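Local coordinates for abhydrolase domain-containing protein (Exiguobacterium antarcticum, PDB 5H3H) that probably hydrolyses carboxylic esters as an alpha/beta-hydrolase-fold esterase, and binds peracetic acid in a pocket consistent with additional perhydrolase activity, at residues Ala7-Lys12 / Asp55-Gly60; Val90-Phe95 / Gly100-Tyr105; Glu147-Lys150 / Ser155-Lys158. All blocks are in the same frame, centred on the assembly; numbering follows the deposited sequence.

Contact 1 (Ala7-Lys12 / Asp55-Gly60)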
ATOM      1  N   ALA B   7      15.984   7.155   8.577  1.00 22.42           N
ATOM      2  CA  ALA B   7      15.361   6.963   7.244  1.00 25.57           C
ATOM      3  C   ALA B   7      16.039   5.833   6.483  1.00 26.48           C
ATOM      4  O   ALA B   7      17.077   5.288   6.920  1.00 25.70           O
ATOM      5  CB  ALA B   7      15.452   8.248   6.432  1.00 27.16           C
ATOM      6  N   VAL B   8      15.496   5.484   5.330  1.00 26.28           N
ATOM      7  CA  VAL B   8      16.090   4.362   4.548  1.00 27.82           C
ATOM      8  C   VAL B   8      17.508   4.656   4.133  1.00 27.38           C
ATOM      9  O   VAL B   8      18.390   3.779   4.249  1.00 26.55           O
ATOM     10  CB  VAL B   8      15.186   3.979   3.362  1.00 27.37           C
ATOM     11  CG1 VAL B   8      15.845   3.017   2.367  1.00 26.58           C
ATOM     12  CG2 VAL B   8      13.878   3.389   3.945  1.00 29.34           C
ATOM     13  N   ASP B   9      17.730   5.903   3.701  1.00 27.10           N
ATOM     14  CA  ASP B   9      19.079   6.367   3.400  1.00 26.99           C
ATOM     15  C   ASP B   9      19.944   6.737   4.624  1.00 26.47           C
ATOM     16  O   ASP B   9      21.019   7.241   4.424  1.00 26.89           O
ATOM     17  CB  ASP B   9      19.046   7.501   2.389  1.00 28.94           C
ATOM     18  CG  ASP B   9      18.443   8.797   2.947  1.00 30.96           C
ATOM     19  OD1 ASP B   9      18.275   8.949   4.185  1.00 28.57           O
ATOM     20  OD2 ASP B   9      18.134   9.659   2.093  1.00 30.30           O
ATOM     21  N   GLY B  10      19.517   6.490   5.854  1.00 24.14           N
ATOM     22  CA  GLY B  10      20.335   6.814   7.041  1.00 25.01           C
ATOM     23  C   GLY B  10      20.182   8.226   7.599  1.00 26.90           C
ATOM     24  O   GLY B  10      20.670   8.511   8.702  1.00 27.27           O
ATOM     25  N   THR B  11      19.540   9.124   6.850  1.00 25.78           N
ATOM     26  CA  THR B  11      19.264  10.480   7.366  1.00 25.69           C
ATOM     27  C   THR B  11      18.580  10.358   8.745  1.00 26.99           C
ATOM     28  O   THR B  11      17.675   9.536   8.870  1.00 29.11           O
ATOM     29  CB  THR B  11      18.265  11.201   6.436  1.00 24.54           C
ATOM     30  OG1 THR B  11      18.736  11.196   5.092  1.00 21.18           O
ATOM     31  CG2 THR B  11      18.077  12.663   6.865  1.00 24.21           C
ATOM     32  N   LYS B  12      18.998  11.120   9.752  1.00 28.21           N
ATOM     33  CA  LYS B  12      18.325  11.147  11.080  1.00 26.07           C
ATOM     34  C   LYS B  12      17.121  12.130  11.144  1.00 30.98           C
ATOM     35  O   LYS B  12      17.307  13.353  10.984  1.00 26.99           O
ATOM     36  CB  LYS B  12      19.310  11.559  12.173  1.00 29.83           C
ATOM     37  CG  LYS B  12      20.457  10.590  12.374  1.00 34.67           C
ATOM     38  CD  LYS B  12      21.237  10.873  13.647  1.00 41.26           C
ATOM     39  CE  LYS B  12      21.968  12.224  13.583  1.00 47.45           C
ATOM     40  NZ  LYS B  12      21.620  13.089  14.759  1.00 53.41           N
ATOM     41  N   ASP B  55       9.724  16.429  12.363  1.00 21.65           N
ATOM     42  CA  ASP B  55      10.432  17.476  11.560  1.00 20.18           C
ATOM     43  C   ASP B  55      10.934  16.736  10.377  1.00 18.75           C
ATOM     44  O   ASP B  55      11.708  15.794  10.584  1.00 20.72           O
ATOM     45  CB  ASP B  55      11.632  18.087  12.302  1.00 19.81           C
ATOM     46  CG  ASP B  55      11.252  19.007  13.470  1.00 21.26           C
ATOM     47  OD1 ASP B  55      10.064  19.384  13.645  1.00 23.78           O
ATOM     48  OD2 ASP B  55      12.171  19.394  14.210  1.00 22.50           O
ATOM     49  N   TYR B  56      10.543  17.092   9.158  1.00 16.50           N
ATOM     50  CA  TYR B  56      11.054  16.396   8.000  1.00 20.82           C
ATOM     51  C   TYR B  56      12.541  16.621   7.905  1.00 19.71           C
ATOM     52  O   TYR B  56      13.093  17.617   8.454  1.00 19.92           O
ATOM     53  CB  TYR B  56      10.452  16.827   6.659  1.00 21.36           C
ATOM     54  CG  TYR B  56       8.993  16.954   6.630  1.00 23.66           C
ATOM     55  CD1 TYR B  56       8.159  15.868   6.843  1.00 25.16           C
ATOM     56  CD2 TYR B  56       8.421  18.161   6.280  1.00 23.78           C
ATOM     57  CE1 TYR B  56       6.763  16.020   6.811  1.00 24.11           C
ATOM     58  CE2 TYR B  56       7.065  18.317   6.228  1.00 22.41           C
ATOM     59  CZ  TYR B  56       6.226  17.264   6.513  1.00 23.77           C
ATOM     60  OH  TYR B  56       4.888  17.548   6.452  1.00 21.36           O
ATOM     61  N   ARG B  57      13.176  15.745   7.142  1.00 23.28           N
ATOM     62  CA  ARG B  57      14.515  16.037   6.693  1.00 22.08           C
ATOM     63  C   ARG B  57      14.543  17.467   6.127  1.00 20.73           C
ATOM     64  O   ARG B  57      13.657  17.873   5.402  1.00 20.05           O
ATOM     65  CB  ARG B  57      15.047  15.087   5.644  1.00 21.88           C
ATOM     66  CG  ARG B  57      14.263  14.906   4.392  1.00 24.16           C
ATOM     67  CD  ARG B  57      15.048  13.982   3.464  1.00 26.67           C
ATOM     68  NE  ARG B  57      14.899  12.566   3.778  1.00 24.78           N
ATOM     69  CZ  ARG B  57      15.650  11.593   3.249  1.00 27.19           C
ATOM     70  NH1 ARG B  57      15.403  10.308   3.579  1.00 27.67           N
ATOM     71  NH2 ARG B  57      16.655  11.874   2.417  1.00 24.04           N
ATOM     72  N   GLY B  58      15.593  18.170   6.474  1.00 22.56           N
ATOM     73  CA  GLY B  58      15.785  19.538   5.998  1.00 22.47           C
ATOM     74  C   GLY B  58      15.240  20.606   6.956  1.00 22.65           C
ATOM     75  O   GLY B  58      15.493  21.780   6.710  1.00 21.09           O
ATOM     76  N   TYR B  59      14.449  20.223   7.984  1.00 19.34           N
ATOM     77  CA  TYR B  59      13.711  21.197   8.792  1.00 20.53           C
ATOM     78  C   TYR B  59      13.966  20.965  10.222  1.00 21.97           C
ATOM     79  O   TYR B  59      14.382  19.858  10.595  1.00 21.67           O
ATOM     80  CB  TYR B  59      12.219  21.117   8.530  1.00 19.13           C
ATOM     81  CG  TYR B  59      11.943  21.409   7.078  1.00 20.47           C
ATOM     82  CD1 TYR B  59      12.069  20.413   6.129  1.00 19.26           C
ATOM     83  CD2 TYR B  59      11.660  22.685   6.644  1.00 18.51           C
ATOM     84  CE1 TYR B  59      11.902  20.663   4.784  1.00 20.39           C
ATOM     85  CE2 TYR B  59      11.461  22.944   5.302  1.00 19.94           C
ATOM     86  CZ  TYR B  59      11.574  21.974   4.383  1.00 21.79           C
ATOM     87  OH  TYR B  59      11.352  22.274   3.072  1.00 27.73           O
ATOM     88  N   GLY B  60      13.761  22.023  11.039  1.00 19.52           N
ATOM     89  CA  GLY B  60      13.714  21.836  12.479  1.00 20.18           C
ATOM     90  C   GLY B  60      15.034  21.232  12.943  1.00 21.49           C
ATOM     91  O   GLY B  60      16.069  21.689  12.540  1.00 21.36           O
TER
HETATM   92  O   HOH W   1      15.412   7.655   2.657  1.00 25.80           O
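Arg-57 sets out with CG wedged between its backbone N and carbonyl carbon (chi1 56°), runs extended at chi2 and bends at chi3, which carries its guanidinium across to Ala-7, Asp-9 and Thr-11. Asp-9 has the same kind of first torsion, and its carboxylate comes to meet the arginine from the opposite direction. The result is a salt bridge centred on one oxygen: NH2 of Arg-57 donates to OD2 of Asp-9 at 2.7 Å, with an N-H...O angle of 155°. OD2 receives it on its syn lone pair, at the guanidinium edge. NH1 of Arg-57 adds a weak bond to the same OD2 at 3.2 Å. Because the two planes are 49° apart, this is a twisted, one-oxygen grip and not a flat bidentate pair.

The second oxygen of Asp-9 is held from its own loop. Its OD1 takes the backbone N of Thr-11 at 3.0 Å, closing an Asx turn; OG1 of Thr-11 also lies against OD1, so close that the exact length is doubtful. That hydroxyl oxygen lies over one guanidinium face, 3.5 Å from NH2 of Arg-57 but without bonding it. Ala-7 CB comes within 3.5 Å of NH1 of Arg-57, and a water links the backbone N of Asp-9 to that NH1, weakly on the arginine side.

A type I turn, Ala-7 to Gly-10, presents Asp-9; a type II turn, Tyr-56 to Tyr-59, presents Arg-57. The contact thus ties the hairpin loop between strands 4-6 and 12-18 to the loop leaving strand 50-54. Arg-57 continues to helix 71-85, where its NE forms a salt bridge with Asp-77, and its chain also touches Ile-13 of strand 12-18.

Contact 2 (Val90-Phe95 / Gly100-Tyr105)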
ATOM      1  N   VAL B  90      -3.238   5.370  14.329  1.00 23.87           N
ATOM      2  CA  VAL B  90      -2.771   6.780  14.397  1.00 22.32           C
ATOM      3  C   VAL B  90      -3.793   7.667  13.710  1.00 20.04           C
ATOM      4  O   VAL B  90      -4.396   7.285  12.699  1.00 18.34           O
ATOM      5  CB  VAL B  90      -1.291   7.041  13.885  1.00 24.43           C
ATOM      6  CG1 VAL B  90      -0.403   5.813  13.901  1.00 25.20           C
ATOM      7  CG2 VAL B  90      -1.171   7.795  12.583  1.00 24.26           C
ATOM      8  N   THR B  91      -4.011   8.832  14.281  1.00 18.70           N
ATOM      9  CA  THR B  91      -4.615   9.926  13.498  1.00 19.88           C
ATOM     10  C   THR B  91      -3.507  10.687  12.803  1.00 20.16           C
ATOM     11  O   THR B  91      -2.599  11.149  13.447  1.00 23.25           O
ATOM     12  CB  THR B  91      -5.376  10.832  14.412  1.00 20.40           C
ATOM     13  OG1 THR B  91      -6.434  10.063  14.963  1.00 21.43           O
ATOM     14  CG2 THR B  91      -5.985  12.024  13.667  1.00 22.28           C
ATOM     15  N   LEU B  92      -3.535  10.699  11.495  1.00 19.41           N
ATOM     16  CA  LEU B  92      -2.497  11.340  10.697  1.00 18.76           C
ATOM     17  C   LEU B  92      -3.010  12.738  10.173  1.00 19.69           C
ATOM     18  O   LEU B  92      -3.960  12.804   9.403  1.00 21.17           O
ATOM     19  CB  LEU B  92      -2.173  10.368   9.559  1.00 19.56           C
ATOM     20  CG  LEU B  92      -1.078  10.820   8.619  1.00 19.56           C
ATOM     21  CD1 LEU B  92       0.217  10.981   9.373  1.00 21.20           C
ATOM     22  CD2 LEU B  92      -0.953   9.898   7.446  1.00 18.20           C
ATOM     23  N   LEU B  93      -2.408  13.830  10.614  1.00 19.38           N
ATOM     24  CA  LEU B  93      -2.768  15.175  10.097  1.00 20.55           C
ATOM     25  C   LEU B  93      -1.633  15.736   9.242  1.00 20.23           C
ATOM     26  O   LEU B  93      -0.494  15.802   9.688  1.00 19.93           O
ATOM     27  CB  LEU B  93      -3.128  16.128  11.208  1.00 21.49           C
ATOM     28  CG  LEU B  93      -3.357  17.624  10.915  1.00 28.11           C
ATOM     29  CD1 LEU B  93      -4.000  17.957   9.595  1.00 32.38           C
ATOM     30  CD2 LEU B  93      -4.145  18.320  12.038  1.00 28.77           C
ATOM     31  N   GLY B  94      -1.964  16.154   8.019  1.00 19.30           N
ATOM     32  CA  GLY B  94      -1.015  16.837   7.215  1.00 19.21           C
ATOM     33  C   GLY B  94      -1.480  18.246   6.928  1.00 19.51           C
ATOM     34  O   GLY B  94      -2.613  18.422   6.490  1.00 19.32           O
ATOM     35  N   PHE B  95      -0.623  19.211   7.190  1.00 20.51           N
ATOM     36  CA  PHE B  95      -0.911  20.635   6.881  1.00 19.14           C
ATOM     37  C   PHE B  95      -0.088  21.006   5.661  1.00 20.48           C
ATOM     38  O   PHE B  95       1.133  20.825   5.639  1.00 20.75           O
ATOM     39  CB  PHE B  95      -0.570  21.525   8.030  1.00 22.90           C
ATOM     40  CG  PHE B  95      -0.765  23.016   7.712  1.00 23.29           C
ATOM     41  CD1 PHE B  95      -2.012  23.619   7.892  1.00 24.22           C
ATOM     42  CD2 PHE B  95       0.293  23.790   7.196  1.00 23.12           C
ATOM     43  CE1 PHE B  95      -2.184  24.989   7.646  1.00 23.15           C
ATOM     44  CE2 PHE B  95       0.096  25.148   6.882  1.00 24.01           C
ATOM     45  CZ  PHE B  95      -1.143  25.719   7.087  1.00 22.29           C
ATOM     46  N   GLY B 100       0.036  16.603   1.316  1.00 21.79           N
ATOM     47  CA  GLY B 100       0.533  15.845   0.200  1.00 23.73           C
ATOM     48  C   GLY B 100       1.345  14.641   0.620  1.00 24.83           C
ATOM     49  O   GLY B 100       1.227  13.531   0.038  1.00 23.66           O
ATOM     50  N   ILE B 101       2.220  14.852   1.605  1.00 25.82           N
ATOM     51  CA  ILE B 101       3.075  13.752   2.103  1.00 22.83           C
ATOM     52  C   ILE B 101       2.234  12.687   2.804  1.00 23.95           C
ATOM     53  O   ILE B 101       2.500  11.483   2.667  1.00 19.77           O
ATOM     54  CB  ILE B 101       4.208  14.285   2.987  1.00 24.37           C
ATOM     55  CG1 ILE B 101       5.149  15.213   2.173  1.00 22.44           C
ATOM     56  CG2 ILE B 101       4.986  13.137   3.657  1.00 24.36           C
ATOM     57  CD1 ILE B 101       6.046  16.070   3.039  1.00 21.79           C
ATOM     58  N   ALA B 102       1.265  13.108   3.603  1.00 21.55           N
ATOM     59  CA  ALA B 102       0.354  12.167   4.236  1.00 21.85           C
ATOM     60  C   ALA B 102      -0.360  11.240   3.238  1.00 22.10           C
ATOM     61  O   ALA B 102      -0.413  10.050   3.464  1.00 24.57           O
ATOM     62  CB  ALA B 102      -0.659  12.918   5.065  1.00 23.87           C
ATOM     63  N   LEU B 103      -0.897  11.780   2.156  1.00 20.55           N
ATOM     64  CA  LEU B 103      -1.518  10.998   1.068  1.00 20.01           C
ATOM     65  C   LEU B 103      -0.547   9.993   0.421  1.00 23.08           C
ATOM     66  O   LEU B 103      -0.898   8.790   0.235  1.00 22.30           O
ATOM     67  CB  LEU B 103      -2.141  11.921   0.001  1.00 19.10           C
ATOM     68  CG  LEU B 103      -3.376  12.663   0.521  1.00 20.28           C
ATOM     69  CD1 LEU B 103      -3.688  13.933  -0.267  1.00 21.04           C
ATOM     70  CD2 LEU B 103      -4.613  11.781   0.511  1.00 21.37           C
ATOM     71  N   LYS B 104       0.657  10.480   0.084  1.00 23.83           N
ATOM     72  CA  LYS B 104       1.658   9.670  -0.575  1.00 24.89           C
ATOM     73  C   LYS B 104       2.063   8.495   0.331  1.00 26.55           C
ATOM     74  O   LYS B 104       2.308   7.389  -0.167  1.00 25.64           O
ATOM     75  CB  LYS B 104       2.911  10.506  -0.864  1.00 28.49           C
ATOM     76  CG  LYS B 104       3.935   9.882  -1.805  1.00 32.31           C
ATOM     77  CD  LYS B 104       3.313   9.439  -3.110  1.00 34.60           C
ATOM     78  CE  LYS B 104       4.248   9.640  -4.298  1.00 36.23           C
ATOM     79  NZ  LYS B 104       3.400   9.723  -5.533  1.00 40.32           N
ATOM     80  N   TYR B 105       2.167   8.784   1.629  1.00 21.94           N
ATOM     81  CA  TYR B 105       2.462   7.788   2.618  1.00 24.22           C
ATOM     82  C   TYR B 105       1.394   6.723   2.625  1.00 28.78           C
ATOM     83  O   TYR B 105       1.708   5.488   2.703  1.00 29.75           O
ATOM     84  CB  TYR B 105       2.515   8.392   3.996  1.00 23.17           C
ATOM     85  CG  TYR B 105       2.362   7.311   5.053  1.00 23.54           C
ATOM     86  CD1 TYR B 105       3.396   6.399   5.334  1.00 25.72           C
ATOM     87  CD2 TYR B 105       1.140   7.140   5.719  1.00 25.87           C
ATOM     88  CE1 TYR B 105       3.242   5.393   6.297  1.00 24.81           C
ATOM     89  CE2 TYR B 105       0.973   6.153   6.647  1.00 25.08           C
ATOM     90  CZ  TYR B 105       2.012   5.236   6.916  1.00 25.56           C
ATOM     91  OH  TYR B 105       1.826   4.221   7.838  1.00 25.71           O
TER
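This is apolar strand-to-helix packing in the interior of the alpha/beta hydrolase fold, where strand 90-95 of the central sheet is covered by the helix that follows it. Leu-92 and Gly-94 of the strand face Ala-102 and Tyr-105 of the helix. The axes of the two short segments come within 7.5 Å and run at 138° to each other, so the chain turns back sharply after the strand.

Leu-92 does most of the touching. With CG anti to the backbone N (chi1 -178°), its CD2 branch reaches the helix and meets two groups at once: CB of Ala-102 at 3.9 Å and CD2 of the Tyr-105 ring, also at 3.9 Å. The tyrosine crosses the leucine at a slant, and ring atom CD2 makes the nearest approach. Beside this pair the helix sits close to the backbone itself, with Ala-102 CB 4.5 Å from the CA of Gly-94. The alanine methyl faces bare strand backbone there, with no side chain to hold the helix off.

Gly-94 opens a GxSxG sequence, consistent with the nucleophile elbow of this family, in which a tight turn joins strand and helix. Phe-95, pointing away from the helix, belongs to the pocket that holds ethaneperoxoic acid. Strand 90-95 is flanked by parallel strands 23-27 and 114-120; Leu-92 also packs on Val-25 and Leu-27 of the former, while Tyr-105 touches Ile-82 of helix 71-85.

Contact 3 (Glu147-Lys150 / Ser155-Lys158); sequences EDTK and SMLK
Met-156 packs against Thr-149 and Asp-148 across the junction of two successive helices, and the fit is much closer on the threonine side than on the aspartate side. At the tight end, CE of Met-156 lies 3.3 Å from CG2 of Thr-149, shorter than usual van der Waals contact between carbons; the exact closeness is doubtful, since the threonine side chain is in an unusual rotation. The methionine methyl is also 3.8 Å from CB of Thr-149, so it rests against the branch point as well as the methyl. The two side chains lie alongside each other and point the same way, which brings CG of Met-156 to 4.0 Å from CG2 of Thr-149.

The shape of Met-156 explains this double approach. Its CG stands anti to the backbone N (chi1 -174°), taking the chain across toward the other helix, and the bends at chi2 and chi3 bring the terminal methyl CE back against Thr-149. Thr-149 and Met-156 are both buried.

Toward solvent the contact relaxes. Asp-148, partly exposed, takes part through its CB, 3.9 Å from CG of Met-156 and 4.1 Å from CB of Met-156, while its carboxylate is directed away from the methionine. Here the polar residue contributes its aliphatic root to the seam.

The backbones are nearest at Asp-148 and Met-156, whose CA atoms are 5.8 Å apart. Thr-149 also packs on Ile-190 of helix 186-198, and Met-156 on Trp-30, a residue of the ethaneperoxoic acid pocket. The arrangement is that of two consecutive helices, 139-149 and 153-164, packed at the short connection between them, in the helical cap inserted between strands 114-120 and 211-217, as in many alpha/beta hydrolases.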
ATOM      1  N   GLU B 147      13.877  31.068  -6.686  1.00 29.65           N
ATOM      2  CA  GLU B 147      14.878  32.057  -7.124  1.00 32.92           C
ATOM      3  C   GLU B 147      15.144  33.018  -6.004  1.00 27.87           C
ATOM      4  O   GLU B 147      16.297  33.281  -5.711  1.00 29.87           O
ATOM      5  CB  GLU B 147      14.433  32.807  -8.397  1.00 45.22           C
ATOM      6  CG  GLU B 147      14.114  34.324  -8.302  1.00 48.01           C
ATOM      7  CD  GLU B 147      13.016  34.704  -9.265  1.00 57.27           C
ATOM      8  OE1 GLU B 147      12.042  35.323  -8.791  1.00 57.19           O
ATOM      9  OE2 GLU B 147      13.106  34.336 -10.476  1.00 59.53           O
ATOM     10  N   ASP B 148      14.066  33.492  -5.378  1.00 27.97           N
ATOM     11  CA  ASP B 148      14.128  34.380  -4.207  1.00 30.06           C
ATOM     12  C   ASP B 148      14.842  33.709  -3.007  1.00 30.26           C
ATOM     13  O   ASP B 148      15.678  34.348  -2.370  1.00 25.74           O
ATOM     14  CB  ASP B 148      12.732  34.850  -3.833  1.00 32.01           C
ATOM     15  CG  ASP B 148      12.164  35.863  -4.833  1.00 36.86           C
ATOM     16  OD1 ASP B 148      12.964  36.373  -5.661  1.00 34.58           O
ATOM     17  OD2 ASP B 148      10.935  36.133  -4.789  1.00 39.49           O
ATOM     18  N   THR B 149      14.544  32.437  -2.713  1.00 25.14           N
ATOM     19  CA  THR B 149      15.300  31.776  -1.618  1.00 26.28           C
ATOM     20  C   THR B 149      16.799  31.658  -1.864  1.00 24.50           C
ATOM     21  O   THR B 149      17.631  31.727  -0.897  1.00 23.97           O
ATOM     22  CB  THR B 149      14.592  30.514  -0.925  1.00 26.63           C
ATOM     23  OG1 THR B 149      15.502  29.414  -0.623  1.00 29.81           O
ATOM     24  CG2 THR B 149      13.332  30.103  -1.498  1.00 20.59           C
ATOM     25  N   LYS B 150      17.198  31.567  -3.141  1.00 22.03           N
ATOM     26  CA  LYS B 150      18.620  31.512  -3.492  1.00 23.87           C
ATOM     27  C   LYS B 150      19.403  32.854  -3.382  1.00 23.83           C
ATOM     28  O   LYS B 150      20.596  32.863  -3.468  1.00 24.76           O
ATOM     29  CB  LYS B 150      18.851  30.839  -4.850  1.00 26.86           C
ATOM     30  CG  LYS B 150      18.957  29.340  -4.771  1.00 31.89           C
ATOM     31  CD  LYS B 150      18.048  28.600  -5.753  1.00 34.80           C
ATOM     32  CE  LYS B 150      18.364  28.791  -7.214  1.00 37.82           C
ATOM     33  NZ  LYS B 150      18.137  27.531  -8.016  1.00 36.39           N
ATOM     34  N   SER B 155      13.921  37.359   3.451  1.00 18.79           N
ATOM     35  CA  SER B 155      12.956  38.313   2.754  1.00 20.45           C
ATOM     36  C   SER B 155      11.819  37.584   2.021  1.00 20.67           C
ATOM     37  O   SER B 155      10.641  37.995   2.103  1.00 19.53           O
ATOM     38  CB  SER B 155      13.682  39.263   1.820  1.00 19.97           C
ATOM     39  OG  SER B 155      14.543  40.095   2.580  1.00 22.14           O
ATOM     40  N   MET B 156      12.195  36.479   1.375  1.00 20.22           N
ATOM     41  CA  MET B 156      11.271  35.508   0.742  1.00 20.24           C
ATOM     42  C   MET B 156      10.237  35.098   1.752  1.00 19.49           C
ATOM     43  O   MET B 156       9.015  35.145   1.479  1.00 17.95           O
ATOM     44  CB  MET B 156      12.035  34.280   0.211  1.00 22.25           C
ATOM     45  CG  MET B 156      11.162  33.320  -0.562  1.00 21.60           C
ATOM     46  SD  MET B 156      10.172  32.226   0.454  1.00 23.16           S
ATOM     47  CE  MET B 156      11.446  31.096   1.058  1.00 24.53           C
ATOM     48  N   LEU B 157      10.723  34.664   2.916  1.00 20.86           N
ATOM     49  CA  LEU B 157       9.841  34.242   4.024  1.00 18.54           C
ATOM     50  C   LEU B 157       8.898  35.315   4.540  1.00 17.35           C
ATOM     51  O   LEU B 157       7.778  35.028   4.846  1.00 16.32           O
ATOM     52  CB  LEU B 157      10.695  33.658   5.185  1.00 19.49           C
ATOM     53  CG  LEU B 157      11.401  32.331   4.884  1.00 18.94           C
ATOM     54  CD1 LEU B 157      12.328  31.969   6.014  1.00 19.09           C
ATOM     55  CD2 LEU B 157      10.423  31.167   4.667  1.00 22.95           C
ATOM     56  N   LYS B 158       9.384  36.517   4.772  1.00 21.06           N
ATOM     57  CA  LYS B 158       8.515  37.629   5.214  1.00 21.58           C
ATOM     58  C   LYS B 158       7.365  37.828   4.187  1.00 22.75           C
ATOM     59  O   LYS B 158       6.182  37.942   4.547  1.00 23.55           O
ATOM     60  CB  LYS B 158       9.344  38.892   5.389  1.00 22.64           C
ATOM     61  CG  LYS B 158       8.569  40.093   5.922  1.00 27.27           C
ATOM     62  CD  LYS B 158       9.543  41.294   5.972  1.00 30.91           C
ATOM     63  CE  LYS B 158       8.832  42.641   5.911  1.00 31.89           C
ATOM     64  NZ  LYS B 158       7.972  42.794   7.101  1.00 35.34           N
TER

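In the fold
The centres of contacts 2, 1 and 3 lie about 7, 15 and 20 Å from the centre of the chain. Contact 2, the deepest, consists of apolar packing between a central strand and its following helix. Contact 1 ties two loops near the edge strands 4-6 and 12-18 through a charged pair and a water. Contact 3, the most peripheral, joins two cap helices by an apolar seam bordered by a polar residue. Contacts 1 and 2 meet directly, CZ of Tyr-56 lying 3.7 Å from CD1 of Ile-101, and both reach helix 71-85. Contact 3 touches neither, but both it and Tyr-59 of contact 1 pack on Trp-30, beside the pocket containing Phe-95 of contact 2.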